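Lovastatin nonaketide synthase, polyketide synthase component (Aspergillus terreus, PDB 7CPX) builds the dihydromonacolin L nonaketide of lovastatin from malonyl-CoA, working as a homodimeric megasynthase together with its partner lovC. Local coordinates at residues 2317-2322 / 2394-2399. The protein carries 2 engineered substitutions. Numbering follows the deposited sequence.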
loop_
_atom_site.group_PDB
_atom_site.type_symbol
_atom_site.label_atom_id
_atom_site.label_comp_id
_atom_site.label_asym_id
_atom_site.label_seq_id
_atom_site.Cartn_x
_atom_site.Cartn_y
_atom_site.Cartn_z
ATOM N N LEU A 2317 -39.706 -15.290 58.891
ATOM C CA LEU A 2317 -40.927 -15.723 58.227
ATOM C C LEU A 2317 -40.603 -16.640 57.059
ATOM O O LEU A 2317 -41.271 -17.659 56.861
ATOM C CB LEU A 2317 -41.738 -14.520 57.755
ATOM C CG LEU A 2317 -43.105 -14.899 57.182
ATOM C CD1 LEU A 2317 -44.181 -13.960 57.690
ATOM C CD2 LEU A 2317 -43.073 -14.898 55.663
ATOM N N ALA A 2318 -39.568 -16.311 56.285
ATOM C CA ALA A 2318 -39.160 -17.192 55.195
ATOM C C ALA A 2318 -38.736 -18.554 55.731
ATOM O O ALA A 2318 -39.107 -19.599 55.183
ATOM C CB ALA A 2318 -38.016 -16.556 54.406
ATOM N N GLN A 2319 -37.954 -18.555 56.810
ATOM C CA GLN A 2319 -37.442 -19.806 57.357
ATOM C C GLN A 2319 -38.572 -20.678 57.893
ATOM O O GLN A 2319 -38.626 -21.883 57.619
ATOM C CB GLN A 2319 -36.419 -19.503 58.450
ATOM C CG GLN A 2319 -35.071 -19.059 57.913
ATOM C CD GLN A 2319 -34.294 -18.216 58.902
ATOM O OE1 GLN A 2319 -34.870 -17.417 59.640
ATOM N NE2 GLN A 2319 -32.978 -18.385 58.920
ATOM N N GLN A 2320 -39.492 -20.085 58.658
ATOM C CA GLN A 2320 -40.606 -20.848 59.206
ATOM C C GLN A 2320 -41.620 -21.222 58.136
ATOM O O GLN A 2320 -42.370 -22.187 58.317
ATOM C CB GLN A 2320 -41.289 -20.054 60.322
ATOM C CG GLN A 2320 -42.011 -18.805 59.854
ATOM C CD GLN A 2320 -43.514 -18.927 59.979
ATOM O OE1 GLN A 2320 -44.220 -19.112 58.988
ATOM N NE2 GLN A 2320 -44.015 -18.821 61.204
ATOM N N ARG A 2321 -41.657 -20.480 57.028
ATOM C CA ARG A 2321 -42.519 -20.825 55.908
ATOM C C ARG A 2321 -41.967 -22.019 55.145
ATOM O O ARG A 2321 -42.728 -22.887 54.704
ATOM C CB ARG A 2321 -42.665 -19.605 54.997
ATOM C CG ARG A 2321 -43.492 -19.831 53.758
ATOM C CD ARG A 2321 -43.748 -18.531 53.020
ATOM N NE ARG A 2321 -44.283 -18.778 51.688
ATOM C CZ ARG A 2321 -45.569 -18.968 51.422
ATOM N NH1 ARG A 2321 -46.486 -18.918 52.373
ATOM N NH2 ARG A 2321 -45.942 -19.221 50.172
ATOM N N VAL A 2322 -40.644 -22.076 54.979
ATOM C CA VAL A 2322 -40.023 -23.273 54.425
ATOM C C VAL A 2322 -40.218 -24.452 55.369
ATOM O O VAL A 2322 -40.531 -25.568 54.936
ATOM C CB VAL A 2322 -38.534 -23.022 54.135
ATOM C CG1 VAL A 2322 -37.812 -24.339 53.898
ATOM C CG2 VAL A 2322 -38.388 -22.113 52.933
ATOM N N LEU A 2394 -29.876 -24.053 61.653
ATOM C CA LEU A 2394 -28.694 -24.621 61.020
ATOM C C LEU A 2394 -28.998 -25.195 59.645
ATOM O O LEU A 2394 -28.085 -25.320 58.820
ATOM C CB LEU A 2394 -28.099 -25.717 61.905
ATOM C CG LEU A 2394 -27.942 -25.413 63.398
ATOM C CD1 LEU A 2394 -27.410 -26.635 64.124
ATOM C CD2 LEU A 2394 -27.031 -24.222 63.631
ATOM N N ASP A 2395 -30.253 -25.546 59.380
ATOM C CA ASP A 2395 -30.621 -26.242 58.157
ATOM C C ASP A 2395 -31.138 -25.316 57.065
ATOM O O ASP A 2395 -31.500 -25.803 55.988
ATOM C CB ASP A 2395 -31.688 -27.297 58.462
ATOM C CG ASP A 2395 -31.272 -28.246 59.567
ATOM O OD1 ASP A 2395 -30.162 -28.074 60.114
ATOM O OD2 ASP A 2395 -32.055 -29.163 59.890
ATOM N N MET A 2396 -31.184 -24.009 57.304
ATOM C CA MET A 2396 -31.777 -23.058 56.372
ATOM C C MET A 2396 -30.803 -21.943 56.017
ATOM O O MET A 2396 -31.192 -20.789 55.821
ATOM C CB MET A 2396 -33.071 -22.488 56.944
ATOM C CG MET A 2396 -34.229 -23.465 56.886
ATOM S SD MET A 2396 -35.752 -22.807 57.581
ATOM C CE MET A 2396 -35.337 -22.779 59.320
ATOM N N ALA A 2397 -29.515 -22.275 55.927
ATOM C CA ALA A 2397 -28.544 -21.302 55.441
ATOM C C ALA A 2397 -28.749 -21.019 53.960
ATOM O O ALA A 2397 -28.593 -19.878 53.510
ATOM C CB ALA A 2397 -27.124 -21.802 55.697
ATOM N N ASP A 2398 -29.103 -22.048 53.186
ATOM C CA ASP A 2398 -29.321 -21.870 51.757
ATOM C C ASP A 2398 -30.474 -20.921 51.467
ATOM O O ASP A 2398 -30.445 -20.221 50.450
ATOM C CB ASP A 2398 -29.585 -23.223 51.095
ATOM C CG ASP A 2398 -30.742 -23.965 51.731
ATOM O OD1 ASP A 2398 -31.325 -23.441 52.703
ATOM O OD2 ASP A 2398 -31.069 -25.075 51.260
ATOM N N LEU A 2399 -31.489 -20.885 52.333
ATOM C CA LEU A 2399 -32.621 -19.996 52.099
ATOM C C LEU A 2399 -32.187 -18.538 52.104
ATOM O O LEU A 2399 -32.571 -17.766 51.218
ATOM C CB LEU A 2399 -33.698 -20.226 53.157
ATOM C CG LEU A 2399 -34.170 -21.665 53.349
ATOM C CD1 LEU A 2399 -35.347 -21.697 54.304
ATOM C CD2 LEU A 2399 -34.537 -22.298 52.019
#
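Met2396 reaches from a loop to helix 2305-2323 and lies against Gln2319. CB of Met2396 is the first atom to touch, 4.1 Å from CG of Gln2319. The chain then runs straight through CG, with chi2 at 179°, and this carries SD up to the helix backbone. SD of Met2396 sits close to the backbone O of Gln2319 and 3.5 Å from CB of Gln2319. SD of Met2396 also faces CB of Val2322, more loosely, at 4.4 Å. At SD the chain bends, chi3 -71°, and the turn brings CE over CB and CG of Gln2319, the two side chains crossing at a slant. CE of Met2396 lies 3.6 Å from CB of Gln2319. Both segments belong to the ketoreductase domain, whose parallel sheet has a Rossmann-type strand order. Helix 2305-2323 leads into strand 2329-2333 of that sheet. The loop with Met2396 leads into strand 2400-2402, the edge strand beside it. Leu2399, just ahead of the edge strand, makes the second touch. It meets Val2322 tip to tip, with CD1 of Leu2399 3.4 Å from CG2 of Val2322. CD1 of Leu2399 also lies 3.6 Å from CG1 of Val2322, so one methyl meets both branches of the valine. No hydrogen bond links the two segments. All the touching residues are buried, and Trp1731 and Val1732 from another loop pack on Gln2319 and Met2396, respectively.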